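Local coordinates for protein bottromycin amidohydrolase (Streptomyces purpureus, PDB 6I5S) that probably hydrolyses an amide bond of a thiazoline-bearing precursor peptide, as the zinc-dependent gatekeeper amidohydrolase of bottromycin biosynthesis, at residues 15-20 / 124-129; 89-94 / 384-389; 95-100 / 114-119; 105-110 / 134-139. All blocks are in the same frame, centred on the assembly; numbering follows the deposited sequence.

Contact 1 of 4, residues 15-20 / 124-129; sequences RGLLPE and LLAAGV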
loop_
_atom_site.group_PDB
_atom_site.type_symbol
_atom_site.label_atom_id
_atom_site.label_comp_id
_atom_site.label_asym_id
_atom_site.label_seq_id
_atom_site.Cartn_x
_atom_site.Cartn_y
_atom_site.Cartn_z
ATOM N N ARG A 15 -12.698 14.728 10.284
ATOM C CA ARG A 15 -13.275 13.403 10.539
ATOM C C ARG A 15 -13.862 12.786 9.276
ATOM O O ARG A 15 -14.599 11.810 9.347
ATOM C CB ARG A 15 -14.343 13.454 11.639
ATOM C CG ARG A 15 -13.807 13.959 12.967
ATOM C CD ARG A 15 -14.807 13.714 14.148
ATOM N NE ARG A 15 -15.135 12.291 14.303
ATOM C CZ ARG A 15 -14.428 11.418 15.022
ATOM N NH1 ARG A 15 -14.807 10.142 15.084
ATOM N NH2 ARG A 15 -13.371 11.818 15.719
ATOM N N GLY A 16 -13.488 13.307 8.111
ATOM C CA GLY A 16 -14.080 12.869 6.841
ATOM C C GLY A 16 -13.895 11.419 6.482
ATOM O O GLY A 16 -14.695 10.876 5.720
ATOM N N LEU A 17 -12.869 10.752 7.001
ATOM C CA LEU A 17 -12.750 9.334 6.724
ATOM C C LEU A 17 -13.725 8.483 7.522
ATOM O O LEU A 17 -13.898 7.309 7.192
ATOM C CB LEU A 17 -11.354 8.822 7.031
ATOM C CG LEU A 17 -10.249 9.340 6.098
ATOM C CD1 LEU A 17 -8.881 8.979 6.582
ATOM C CD2 LEU A 17 -10.468 8.777 4.632
ATOM N N LEU A 18 -14.343 9.033 8.571
ATOM C CA LEU A 18 -15.136 8.260 9.518
ATOM C C LEU A 18 -16.416 9.016 9.798
ATOM O O LEU A 18 -16.680 9.432 10.924
ATOM C CB LEU A 18 -14.357 7.991 10.805
ATOM C CG LEU A 18 -13.069 7.204 10.574
ATOM C CD1 LEU A 18 -12.178 7.260 11.797
ATOM C CD2 LEU A 18 -13.374 5.757 10.207
ATOM N N PRO A 19 -17.236 9.210 8.779
ATOM C CA PRO A 19 -18.378 10.098 8.924
ATOM C C PRO A 19 -19.450 9.492 9.818
ATOM O O PRO A 19 -19.700 8.283 9.820
ATOM C CB PRO A 19 -18.887 10.269 7.488
ATOM C CG PRO A 19 -18.365 9.080 6.730
ATOM C CD PRO A 19 -17.042 8.743 7.383
ATOM N N GLU A 20 -20.102 10.372 10.571
ATOM C CA GLU A 20 -21.186 9.954 11.456
ATOM C C GLU A 20 -22.322 9.343 10.651
ATOM O O GLU A 20 -22.646 9.798 9.551
ATOM C CB GLU A 20 -21.717 11.151 12.256
ATOM C CG GLU A 20 -20.661 11.943 13.005
ATOM C CD GLU A 20 -20.543 11.537 14.454
ATOM O OE1 GLU A 20 -21.483 11.834 15.222
ATOM O OE2 GLU A 20 -19.519 10.912 14.821
ATOM N N LEU A 124 -4.339 12.014 9.954
ATOM C CA LEU A 124 -3.892 12.112 11.340
ATOM C C LEU A 124 -5.035 11.835 12.286
ATOM O O LEU A 124 -4.843 11.224 13.342
ATOM C CB LEU A 124 -3.328 13.502 11.606
ATOM C CG LEU A 124 -2.026 13.812 10.794
ATOM C CD1 LEU A 124 -1.529 15.163 11.204
ATOM C CD2 LEU A 124 -0.920 12.784 11.030
ATOM N N LEU A 125 -6.220 12.348 11.971
ATOM C CA LEU A 125 -7.389 12.029 12.803
ATOM C C LEU A 125 -7.607 10.527 12.857
ATOM O O LEU A 125 -7.817 9.944 13.937
ATOM C CB LEU A 125 -8.632 12.752 12.273
ATOM C CG LEU A 125 -9.946 12.658 13.032
ATOM C CD1 LEU A 125 -10.601 11.282 12.768
ATOM C CD2 LEU A 125 -9.784 12.886 14.529
ATOM N N ALA A 126 -7.530 9.867 11.696
ATOM C CA ALA A 126 -7.694 8.426 11.657
ATOM C C ALA A 126 -6.643 7.730 12.503
ATOM O O ALA A 126 -6.946 6.734 13.146
ATOM C CB ALA A 126 -7.627 7.947 10.198
ATOM N N ALA A 127 -5.402 8.257 12.519
ATOM C CA ALA A 127 -4.366 7.700 13.395
ATOM C C ALA A 127 -4.763 7.873 14.865
ATOM O O ALA A 127 -4.476 7.004 15.693
ATOM C CB ALA A 127 -3.002 8.361 13.154
ATOM N N GLY A 128 -5.437 8.985 15.195
ATOM C CA GLY A 128 -5.876 9.188 16.590
ATOM C C GLY A 128 -6.952 8.179 16.957
ATOM O O GLY A 128 -6.976 7.643 18.073
ATOM N N VAL A 129 -7.857 7.902 16.016
ATOM C CA VAL A 129 -8.903 6.901 16.256
ATOM C C VAL A 129 -8.260 5.544 16.498
ATOM O O VAL A 129 -8.726 4.755 17.330
ATOM C CB VAL A 129 -9.871 6.874 15.067
ATOM C CG1 VAL A 129 -10.809 5.647 15.109
ATOM C CG2 VAL A 129 -10.640 8.157 15.022
#
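Leu125 comes first along the outer side of helix 121-132, where its side chain meets Arg15 of the N-terminal loop. With CG anti to the backbone N (chi1 -176°), Leu125 is carried out to the arginine, and the two side chains cross obliquely. Leu125 CD1 lies over one face of the Arg15 guanidinium, while CD2 comes 3.9 Å from Arg15 NH2. The bend in the arginine chain at chi3 (58°) brings the flat group back over the leucine, whose CG is also 4.1 Å from Arg15 CG. Next in the helix, Ala126 offers its CB to Leu17 CD1 at 4.0 Å, a shallow apolar touch on the buried side. One turn after Leu125, Val129 and Leu18 reach toward each other tip to tip: Leu18 CD1 sits 3.7 Å from Val129 CG2 and 3.9 Å from its CG1. Leu17 and Leu18 are presented together by a type I beta turn from Arg15 to Leu18, closed by a bond from Leu18 N to Arg15 O of 2.9 Å. The chemistry is thus van der Waals packing, methyl on methyl except at the exposed Arg15, which adds its CG and one guanidinium face; 124-129 offers its charge no hydrogen bond or salt bridge.

Contact 2 of 4, residues 89-94 / 384-389; sequences GFVDAH and DAYDVM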
loop_
_atom_site.group_PDB
_atom_site.type_symbol
_atom_site.label_atom_id
_atom_site.label_comp_id
_atom_site.label_asym_id
_atom_site.label_seq_id
_atom_site.Cartn_x
_atom_site.Cartn_y
_atom_site.Cartn_z
ATOM N N GLY A 89 1.128 -8.478 9.810
ATOM C CA GLY A 89 0.169 -7.757 8.997
ATOM C C GLY A 89 0.856 -7.078 7.831
ATOM O O GLY A 89 2.008 -6.676 7.935
ATOM N N PHE A 90 0.126 -6.973 6.715
ATOM C CA PHE A 90 0.646 -6.383 5.485
ATOM C C PHE A 90 0.572 -4.862 5.522
ATOM O O PHE A 90 -0.271 -4.264 6.211
ATOM C CB PHE A 90 -0.154 -6.870 4.261
ATOM C CG PHE A 90 -0.287 -8.356 4.196
ATOM C CD1 PHE A 90 0.773 -9.178 4.522
ATOM C CD2 PHE A 90 -1.478 -8.927 3.852
ATOM C CE1 PHE A 90 0.628 -10.573 4.541
ATOM C CE2 PHE A 90 -1.619 -10.345 3.861
ATOM C CZ PHE A 90 -0.541 -11.133 4.196
ATOM N N VAL A 91 1.461 -4.248 4.735
ATOM C CA VAL A 91 1.531 -2.794 4.597
ATOM C C VAL A 91 1.383 -2.453 3.129
ATOM O O VAL A 91 2.237 -2.830 2.304
ATOM C CB VAL A 91 2.849 -2.223 5.137
ATOM C CG1 VAL A 91 2.742 -0.647 5.129
ATOM C CG2 VAL A 91 3.117 -2.772 6.554
ATOM N N ASP A 92 0.309 -1.735 2.782
ATOM C CA ASP A 92 0.240 -1.147 1.442
ATOM C C ASP A 92 1.132 0.096 1.426
ATOM O O ASP A 92 0.795 1.131 2.024
ATOM C CB ASP A 92 -1.189 -0.816 1.021
ATOM C CG ASP A 92 -1.272 -0.354 -0.433
ATOM O OD1 ASP A 92 -2.334 -0.497 -1.021
ATOM O OD2 ASP A 92 -0.264 0.181 -0.987
ATOM N N ALA A 93 2.255 -0.012 0.750
ATOM C CA ALA A 93 3.279 1.040 0.808
ATOM C C ALA A 93 2.973 2.271 -0.051
ATOM O O ALA A 93 3.759 3.244 -0.038
ATOM C CB ALA A 93 4.619 0.464 0.430
ATOM N N HIS A 94 1.855 2.298 -0.752
ATOM C CA HIS A 94 1.488 3.488 -1.509
ATOM C C HIS A 94 -0.024 3.491 -1.682
ATOM O O HIS A 94 -0.514 3.085 -2.732
ATOM C CB HIS A 94 2.162 3.497 -2.868
ATOM C CG HIS A 94 2.112 4.830 -3.590
ATOM N ND1 HIS A 94 3.245 5.490 -4.023
ATOM C CD2 HIS A 94 1.066 5.621 -3.943
ATOM C CE1 HIS A 94 2.893 6.635 -4.584
ATOM N NE2 HIS A 94 1.581 6.728 -4.580
ATOM N N ASP A 384 10.133 -5.152 5.503
ATOM C CA ASP A 384 10.828 -4.008 4.901
ATOM C C ASP A 384 9.938 -2.778 4.871
ATOM O O ASP A 384 10.439 -1.647 4.901
ATOM C CB ASP A 384 11.310 -4.373 3.504
ATOM C CG ASP A 384 12.718 -4.967 3.511
ATOM O OD1 ASP A 384 13.248 -5.220 4.602
ATOM O OD2 ASP A 384 13.310 -5.144 2.429
ATOM N N ALA A 385 8.623 -2.969 4.833
ATOM C CA ALA A 385 7.720 -1.813 4.940
ATOM C C ALA A 385 7.728 -1.231 6.351
ATOM O O ALA A 385 7.712 -0.011 6.537
ATOM C CB ALA A 385 6.308 -2.181 4.523
ATOM N N TYR A 386 7.768 -2.067 7.369
ATOM C CA TYR A 386 7.873 -1.498 8.715
ATOM C C TYR A 386 9.185 -0.734 8.848
ATOM O O TYR A 386 9.245 0.323 9.463
ATOM C CB TYR A 386 7.776 -2.595 9.765
ATOM C CG TYR A 386 6.385 -3.245 9.767
ATOM C CD1 TYR A 386 5.246 -2.469 9.940
ATOM C CD2 TYR A 386 6.216 -4.614 9.578
ATOM C CE1 TYR A 386 3.975 -3.025 9.928
ATOM C CE2 TYR A 386 4.920 -5.200 9.553
ATOM C CZ TYR A 386 3.815 -4.380 9.723
ATOM O OH TYR A 386 2.519 -4.877 9.737
ATOM N N ASP A 387 10.247 -1.232 8.218
ATOM C CA ASP A 387 11.531 -0.501 8.265
ATOM C C ASP A 387 11.472 0.843 7.537
ATOM O O ASP A 387 11.981 1.859 8.063
ATOM C CB ASP A 387 12.674 -1.356 7.681
ATOM C CG ASP A 387 13.192 -2.379 8.664
ATOM O OD1 ASP A 387 12.742 -2.384 9.831
ATOM O OD2 ASP A 387 14.060 -3.173 8.273
ATOM N N VAL A 388 10.856 0.882 6.364
ATOM C CA VAL A 388 10.813 2.147 5.614
ATOM C C VAL A 388 9.973 3.188 6.349
ATOM O O VAL A 388 10.203 4.408 6.211
ATOM C CB VAL A 388 10.290 1.925 4.171
ATOM C CG1 VAL A 388 8.759 1.800 4.096
ATOM C CG2 VAL A 388 10.799 3.069 3.285
ATOM N N MET A 389 8.988 2.743 7.122
ATOM C CA MET A 389 8.170 3.647 7.943
ATOM C C MET A 389 8.811 4.032 9.255
ATOM O O MET A 389 8.259 4.883 9.995
ATOM C CB MET A 389 6.827 2.986 8.224
ATOM C CG MET A 389 5.932 2.860 6.995
ATOM S SD MET A 389 4.240 2.272 7.335
ATOM C CE MET A 389 4.560 0.634 8.005
#
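Val91 on strand 84-95 packs against Ala385, Tyr386 and Met389 of helix 383-388, a strand-on-helix contact consistent with the beta/alpha-barrel domain of amidohydrolases. Strand 90-92 and helix 384-388 run with an angle of 55° between their directions. The tight part is centred on Val91, whose branches divide the work. Its CB lies 3.5 Å from Ala385 CB, the point where the backbones come nearest. CG1, anti to the backbone N, meets Met389 CE tip to tip at 3.6 Å, the methionine chain being bent at chi3 to bring its methyl there. CG2 instead lies over one face of the Tyr386 ring in a CH-pi contact, 3.9 Å from the ring centroid and 29° off the normal. The looser side lies toward Ala93 and Val388, which cover little of the opposing segment; no touching residue is solvent-exposed, and there Val388 leans on Phe268 and Arg115 instead. Beyond Ala93 the chain bends sharply to His94, a zinc ligand; an Asx turn, with His94 N bonded to Asp92 OD2 at 3.0 Å, braces this corner. Just before strand 90-92 the tyrosine makes the polar link across the contact: Tyr386 OH donates to Gly89 O at 2.6 Å, approaching from above the carbonyl plane, 50° out of it.

Contact 3 of 4, residues 95-100 / 114-119; sequences AHVSSV and YRQLWG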
loop_
_atom_site.group_PDB
_atom_site.type_symbol
_atom_site.label_atom_id
_atom_site.label_comp_id
_atom_site.label_asym_id
_atom_site.label_seq_id
_atom_site.Cartn_x
_atom_site.Cartn_y
_atom_site.Cartn_z
ATOM N N ALA A 95 -0.776 3.948 -0.686
ATOM C CA ALA A 95 -2.231 3.950 -0.756
ATOM C C ALA A 95 -2.729 5.390 -0.739
ATOM O O ALA A 95 -2.046 6.292 -0.247
ATOM C CB ALA A 95 -2.858 3.150 0.396
ATOM N N HIS A 96 -3.865 5.612 -1.393
ATOM C CA HIS A 96 -4.565 6.891 -1.382
ATOM C C HIS A 96 -5.935 6.593 -0.768
ATOM O O HIS A 96 -6.929 6.420 -1.467
ATOM C CB HIS A 96 -4.659 7.500 -2.766
ATOM C CG HIS A 96 -3.328 7.955 -3.289
ATOM N ND1 HIS A 96 -2.676 9.071 -2.802
ATOM C CD2 HIS A 96 -2.500 7.412 -4.211
ATOM C CE1 HIS A 96 -1.518 9.207 -3.419
ATOM N NE2 HIS A 96 -1.388 8.214 -4.278
ATOM N N VAL A 97 -5.957 6.519 0.550
ATOM C CA VAL A 97 -7.175 6.273 1.317
ATOM C C VAL A 97 -7.957 7.570 1.365
ATOM O O VAL A 97 -7.451 8.590 1.848
ATOM C CB VAL A 97 -6.819 5.776 2.705
ATOM C CG1 VAL A 97 -8.047 5.809 3.600
ATOM C CG2 VAL A 97 -6.222 4.381 2.561
ATOM N N SER A 98 -9.189 7.534 0.833
ATOM C CA SER A 98 -10.083 8.674 0.757
ATOM C C SER A 98 -11.438 8.409 1.389
ATOM O O SER A 98 -12.231 9.350 1.532
ATOM C CB SER A 98 -10.301 9.097 -0.709
ATOM O OG SER A 98 -9.095 9.566 -1.247
ATOM N N SER A 99 -11.713 7.171 1.771
ATOM C CA SER A 99 -13.015 6.820 2.337
ATOM C C SER A 99 -12.886 5.600 3.236
ATOM O O SER A 99 -11.922 4.825 3.173
ATOM C CB SER A 99 -14.070 6.523 1.248
ATOM O OG SER A 99 -13.816 5.292 0.679
ATOM N N VAL A 100 -13.881 5.457 4.116
ATOM C CA VAL A 100 -13.932 4.266 4.964
ATOM C C VAL A 100 -14.040 2.984 4.135
ATOM O O VAL A 100 -13.581 1.927 4.579
ATOM C CB VAL A 100 -15.097 4.398 5.965
ATOM C CG1 VAL A 100 -16.416 4.494 5.236
ATOM C CG2 VAL A 100 -15.108 3.229 6.930
ATOM N N TYR A 114 -0.749 1.294 6.228
ATOM C CA TYR A 114 -0.520 1.795 4.879
ATOM C C TYR A 114 0.254 3.117 4.980
ATOM O O TYR A 114 0.123 3.854 5.971
ATOM C CB TYR A 114 -1.848 1.987 4.129
ATOM C CG TYR A 114 -2.822 3.002 4.767
ATOM C CD1 TYR A 114 -2.909 4.326 4.311
ATOM C CD2 TYR A 114 -3.665 2.621 5.807
ATOM C CE1 TYR A 114 -3.769 5.248 4.915
ATOM C CE2 TYR A 114 -4.570 3.534 6.420
ATOM C CZ TYR A 114 -4.637 4.831 5.945
ATOM O OH TYR A 114 -5.475 5.702 6.507
ATOM N N ARG A 115 1.025 3.400 3.928
ATOM C CA ARG A 115 1.589 4.735 3.697
ATOM C C ARG A 115 0.600 5.527 2.853
ATOM O O ARG A 115 0.257 5.159 1.717
ATOM C CB ARG A 115 2.960 4.681 3.030
ATOM C CG ARG A 115 3.993 3.955 3.845
ATOM C CD ARG A 115 5.435 4.228 3.338
ATOM N NE ARG A 115 5.572 3.984 1.879
ATOM C CZ ARG A 115 6.617 4.328 1.132
ATOM N NH1 ARG A 115 6.641 4.077 -0.170
ATOM N NH2 ARG A 115 7.708 4.917 1.653
ATOM N N GLN A 116 0.163 6.631 3.411
ATOM C CA GLN A 116 -0.702 7.600 2.740
ATOM C C GLN A 116 0.189 8.649 2.119
ATOM O O GLN A 116 0.676 9.546 2.810
ATOM C CB GLN A 116 -1.669 8.242 3.719
ATOM C CG GLN A 116 -2.531 9.333 3.093
ATOM C CD GLN A 116 -3.521 8.783 2.085
ATOM O OE1 GLN A 116 -3.940 7.631 2.168
ATOM N NE2 GLN A 116 -3.891 9.601 1.128
ATOM N N LEU A 117 0.400 8.536 0.815
ATOM C CA LEU A 117 1.393 9.367 0.142
ATOM C C LEU A 117 0.810 10.667 -0.395
ATOM O O LEU A 117 1.468 11.365 -1.178
ATOM C CB LEU A 117 2.086 8.532 -0.960
ATOM C CG LEU A 117 3.536 8.282 -0.538
ATOM C CD1 LEU A 117 3.677 7.608 0.789
ATOM C CD2 LEU A 117 4.237 7.476 -1.596
ATOM N N TRP A 118 -0.378 11.039 0.047
ATOM C CA TRP A 118 -0.914 12.372 -0.105
ATOM C C TRP A 118 -1.681 12.631 1.184
ATOM O O TRP A 118 -2.888 12.584 1.206
ATOM C CB TRP A 118 -1.822 12.493 -1.331
ATOM C CG TRP A 118 -1.864 13.833 -1.877
ATOM C CD1 TRP A 118 -2.280 14.968 -1.248
ATOM C CD2 TRP A 118 -1.477 14.210 -3.199
ATOM N NE1 TRP A 118 -2.168 16.045 -2.104
ATOM C CE2 TRP A 118 -1.683 15.601 -3.310
ATOM C CE3 TRP A 118 -0.973 13.504 -4.304
ATOM C CZ2 TRP A 118 -1.407 16.303 -4.484
ATOM C CZ3 TRP A 118 -0.691 14.204 -5.468
ATOM C CH2 TRP A 118 -0.911 15.591 -5.548
ATOM N N GLY A 119 -0.946 12.851 2.268
ATOM C CA GLY A 119 -1.572 12.931 3.581
ATOM C C GLY A 119 -2.252 14.259 3.845
ATOM O O GLY A 119 -1.846 15.329 3.389
#
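Ala95 and Gln116 form a parallel beta bridge between the end of strand 84-95 and strand 111-116. Backbone bonding comes first: Ala95 N donates to Arg115 O at 2.9 Å, whereas the return bond from Leu117 N to Ala95 O is weak at 3.5 Å. Side-chain bonding falls to Gln116, whose chain bends at chi2 (68°) and turns its amide back over the departing loop. OE1 receives Val97 N at 2.8 Å, in the carbonyl plane and on a lone pair. On the other branch, NE2 donates to Trp118 O at 3.1 Å in an almost straight bond, so two backbone partners fix the amide's rotation. With a leucine there, Val97 N and Trp118 O would probably lose their side-chain mates and the loops on which they lie could shift. Among apolar contacts, Val97 CG2 lies over one face of the Tyr114 ring, 3.8 Å from its centroid, with the two side chains crossing at about a right angle; Ala95 CB rests on Tyr114 CB. At His96 the CB of Trp118, a poorly ordered residue, meets the imidazole edge in plane, 3.8 Å from ND1, and the ring stands 84° from the Gln116 amide. His96 NE2 binds zinc, together with His94 and Asp348 and the carboxylated lysine at position 183. The chemistry therefore implies a second-shell role for Gln116, which anchors the backbone just after the metal-binding histidine and so is likely to help position it.

Contact 4 of 4, residues 105-110 / 134-139; sequences GLLVHG and HAVLPR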
loop_
_atom_site.group_PDB
_atom_site.type_symbol
_atom_site.label_atom_id
_atom_site.label_comp_id
_atom_site.label_asym_id
_atom_site.label_seq_id
_atom_site.Cartn_x
_atom_site.Cartn_y
_atom_site.Cartn_z
ATOM N N GLY A 105 -11.611 -2.336 2.811
ATOM C CA GLY A 105 -10.965 -3.159 1.794
ATOM C C GLY A 105 -9.574 -3.595 2.198
ATOM O O GLY A 105 -9.214 -4.772 2.063
ATOM N N LEU A 106 -8.778 -2.664 2.751
ATOM C CA LEU A 106 -7.449 -3.044 3.210
ATOM C C LEU A 106 -7.514 -4.117 4.291
ATOM O O LEU A 106 -6.821 -5.145 4.172
ATOM C CB LEU A 106 -6.671 -1.815 3.690
ATOM C CG LEU A 106 -6.340 -0.801 2.603
ATOM C CD1 LEU A 106 -5.794 0.474 3.214
ATOM C CD2 LEU A 106 -5.357 -1.343 1.579
ATOM N N LEU A 107 -8.354 -3.907 5.349
ATOM C CA LEU A 107 -8.395 -4.839 6.469
ATOM C C LEU A 107 -8.782 -6.228 6.006
ATOM O O LEU A 107 -8.216 -7.227 6.442
ATOM C CB LEU A 107 -9.425 -4.374 7.497
ATOM C CG LEU A 107 -8.991 -3.173 8.327
ATOM C CD1 LEU A 107 -10.201 -2.783 9.197
ATOM C CD2 LEU A 107 -7.779 -3.538 9.159
ATOM N N VAL A 108 -9.782 -6.297 5.148
ATOM C CA VAL A 108 -10.297 -7.595 4.681
ATOM C C VAL A 108 -9.203 -8.395 3.986
ATOM O O VAL A 108 -9.222 -9.633 3.988
ATOM C CB VAL A 108 -11.500 -7.329 3.741
ATOM C CG1 VAL A 108 -11.714 -8.466 2.776
ATOM C CG2 VAL A 108 -12.739 -7.047 4.567
ATOM N N HIS A 109 -8.216 -7.708 3.407
ATOM C CA HIS A 109 -7.159 -8.357 2.664
ATOM C C HIS A 109 -5.868 -8.459 3.451
ATOM O O HIS A 109 -4.828 -8.791 2.857
ATOM C CB HIS A 109 -6.947 -7.654 1.310
ATOM C CG HIS A 109 -8.113 -7.872 0.405
ATOM N ND1 HIS A 109 -9.234 -7.079 0.432
ATOM C CD2 HIS A 109 -8.356 -8.846 -0.515
ATOM C CE1 HIS A 109 -10.138 -7.568 -0.406
ATOM N NE2 HIS A 109 -9.631 -8.639 -0.994
ATOM N N GLY A 110 -5.945 -8.268 4.775
ATOM C CA GLY A 110 -4.808 -8.477 5.658
ATOM C C GLY A 110 -3.890 -7.286 5.792
ATOM O O GLY A 110 -2.807 -7.404 6.373
ATOM N N HIS A 134 -11.031 3.458 19.055
ATOM C CA HIS A 134 -12.450 3.763 18.857
ATOM C C HIS A 134 -13.068 3.108 17.632
ATOM O O HIS A 134 -14.301 3.072 17.530
ATOM C CB HIS A 134 -12.660 5.267 18.747
ATOM C CG HIS A 134 -12.463 5.986 20.034
ATOM N ND1 HIS A 134 -12.663 5.394 21.270
ATOM C CD2 HIS A 134 -12.062 7.254 20.284
ATOM C CE1 HIS A 134 -12.419 6.285 22.229
ATOM N NE2 HIS A 134 -12.062 7.421 21.656
ATOM N N ALA A 135 -12.242 2.609 16.704
ATOM C CA ALA A 135 -12.699 1.851 15.553
ATOM C C ALA A 135 -11.551 0.959 15.122
ATOM O O ALA A 135 -10.378 1.299 15.310
ATOM C CB ALA A 135 -13.087 2.773 14.395
ATOM N N VAL A 136 -11.890 -0.170 14.511
ATOM C CA VAL A 136 -10.891 -1.071 13.967
ATOM C C VAL A 136 -10.476 -0.535 12.608
ATOM O O VAL A 136 -11.312 -0.438 11.698
ATOM C CB VAL A 136 -11.462 -2.488 13.846
ATOM C CG1 VAL A 136 -10.468 -3.413 13.219
ATOM C CG2 VAL A 136 -11.752 -3.013 15.227
ATOM N N LEU A 137 -9.204 -0.171 12.467
ATOM C CA LEU A 137 -8.765 0.318 11.163
ATOM C C LEU A 137 -7.254 0.105 11.026
ATOM O O LEU A 137 -6.552 -0.138 12.017
ATOM C CB LEU A 137 -9.170 1.786 10.965
ATOM C CG LEU A 137 -9.049 2.728 12.131
ATOM C CD1 LEU A 137 -7.729 2.591 12.770
ATOM C CD2 LEU A 137 -9.283 4.138 11.651
ATOM N N PRO A 138 -6.738 0.118 9.803
ATOM C CA PRO A 138 -5.293 0.012 9.608
ATOM C C PRO A 138 -4.617 1.279 10.113
ATOM O O PRO A 138 -5.200 2.374 10.067
ATOM C CB PRO A 138 -5.132 -0.107 8.088
ATOM C CG PRO A 138 -6.509 -0.203 7.520
ATOM C CD PRO A 138 -7.473 0.333 8.562
ATOM N N ARG A 139 -3.354 1.119 10.512
ATOM C CA ARG A 139 -2.595 2.259 11.028
ATOM C C ARG A 139 -1.972 3.034 9.867
ATOM O O ARG A 139 -1.263 2.433 9.055
ATOM C CB ARG A 139 -1.504 1.732 11.953
ATOM C CG ARG A 139 -0.619 2.802 12.650
ATOM C CD ARG A 139 -1.427 3.581 13.723
ATOM N NE ARG A 139 -0.543 4.403 14.549
ATOM C CZ ARG A 139 -0.396 4.302 15.870
ATOM N NH1 ARG A 139 -1.100 3.433 16.592
ATOM N NH2 ARG A 139 0.468 5.105 16.473
#
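This is apolar packing of a helix against a loop: the C-terminal part of helix 100-108 rests on the segment that leads from helix 121-132 into strand 139-142. Leu107 carries most of it, its side chain crossing Pro138 and reaching past the proline to the preceding backbone. Leu107 CG lies 3.8 Å from Pro138 CD, and CD2 is 3.9 Å from Pro138 CG, so the pyrrolidine ring is met along its CG-CD side. A chi2 of 175° extends CD1 away from the backbone, toward 136-137, and Leu107 CD1 comes 3.6 Å from Val136 O. Val136 O is buried here without a polar partner, and a methyl group is what faces it. Leu106 adds a lighter touch, its CB 4.2 Å from Pro138 CG, while both Leu106 and Pro138 also pack on Tyr114. Cutting the Leu107 side chain back to an alanine is likely to open a gap beside Pro138 and remove the apolar cover from the Val136 carbonyl. Beyond these leucines the helix stops. His109 folds its ring back so that ND1 donates to Gly105 O at 2.8 Å, the acceptor lying in the plane of the imidazole. Gly110, with positive phi, is the C-prime residue of a Schellman motif, with Gly110 N bonded to Leu107 O and Val111 N to Leu106 O. Strand 111-116 starts directly after, so the arrangement is that of a beta-alpha-beta crossover, in which helix 100-108 links the parallel neighbours 84-95 and 111-116.

How the contacts relate
Contacts 2 and 4 are buried throughout; contact 3 is mostly so, with His96 and Trp118 partly exposed, whereas contact 1, its centre about 19 Å from the centre of the chain, includes the exposed Arg15. Contacts 2 and 3 share strand 84-95 and supply His94 and His96 to the zinc site; Ala93 O of the former lies 2.7 Å from Arg115 NE of the latter, a probable hydrogen bond. Contact 4 lies on the helix joining the strands paired in contact 3, and Tyr114 packs on its Leu106 and Pro138. Contact 1 uses the next helix, 121-132, which leads into 134-139. Polar bonding between segments belongs to contacts 2 and 3; apolar packing holds contacts 1 and 4.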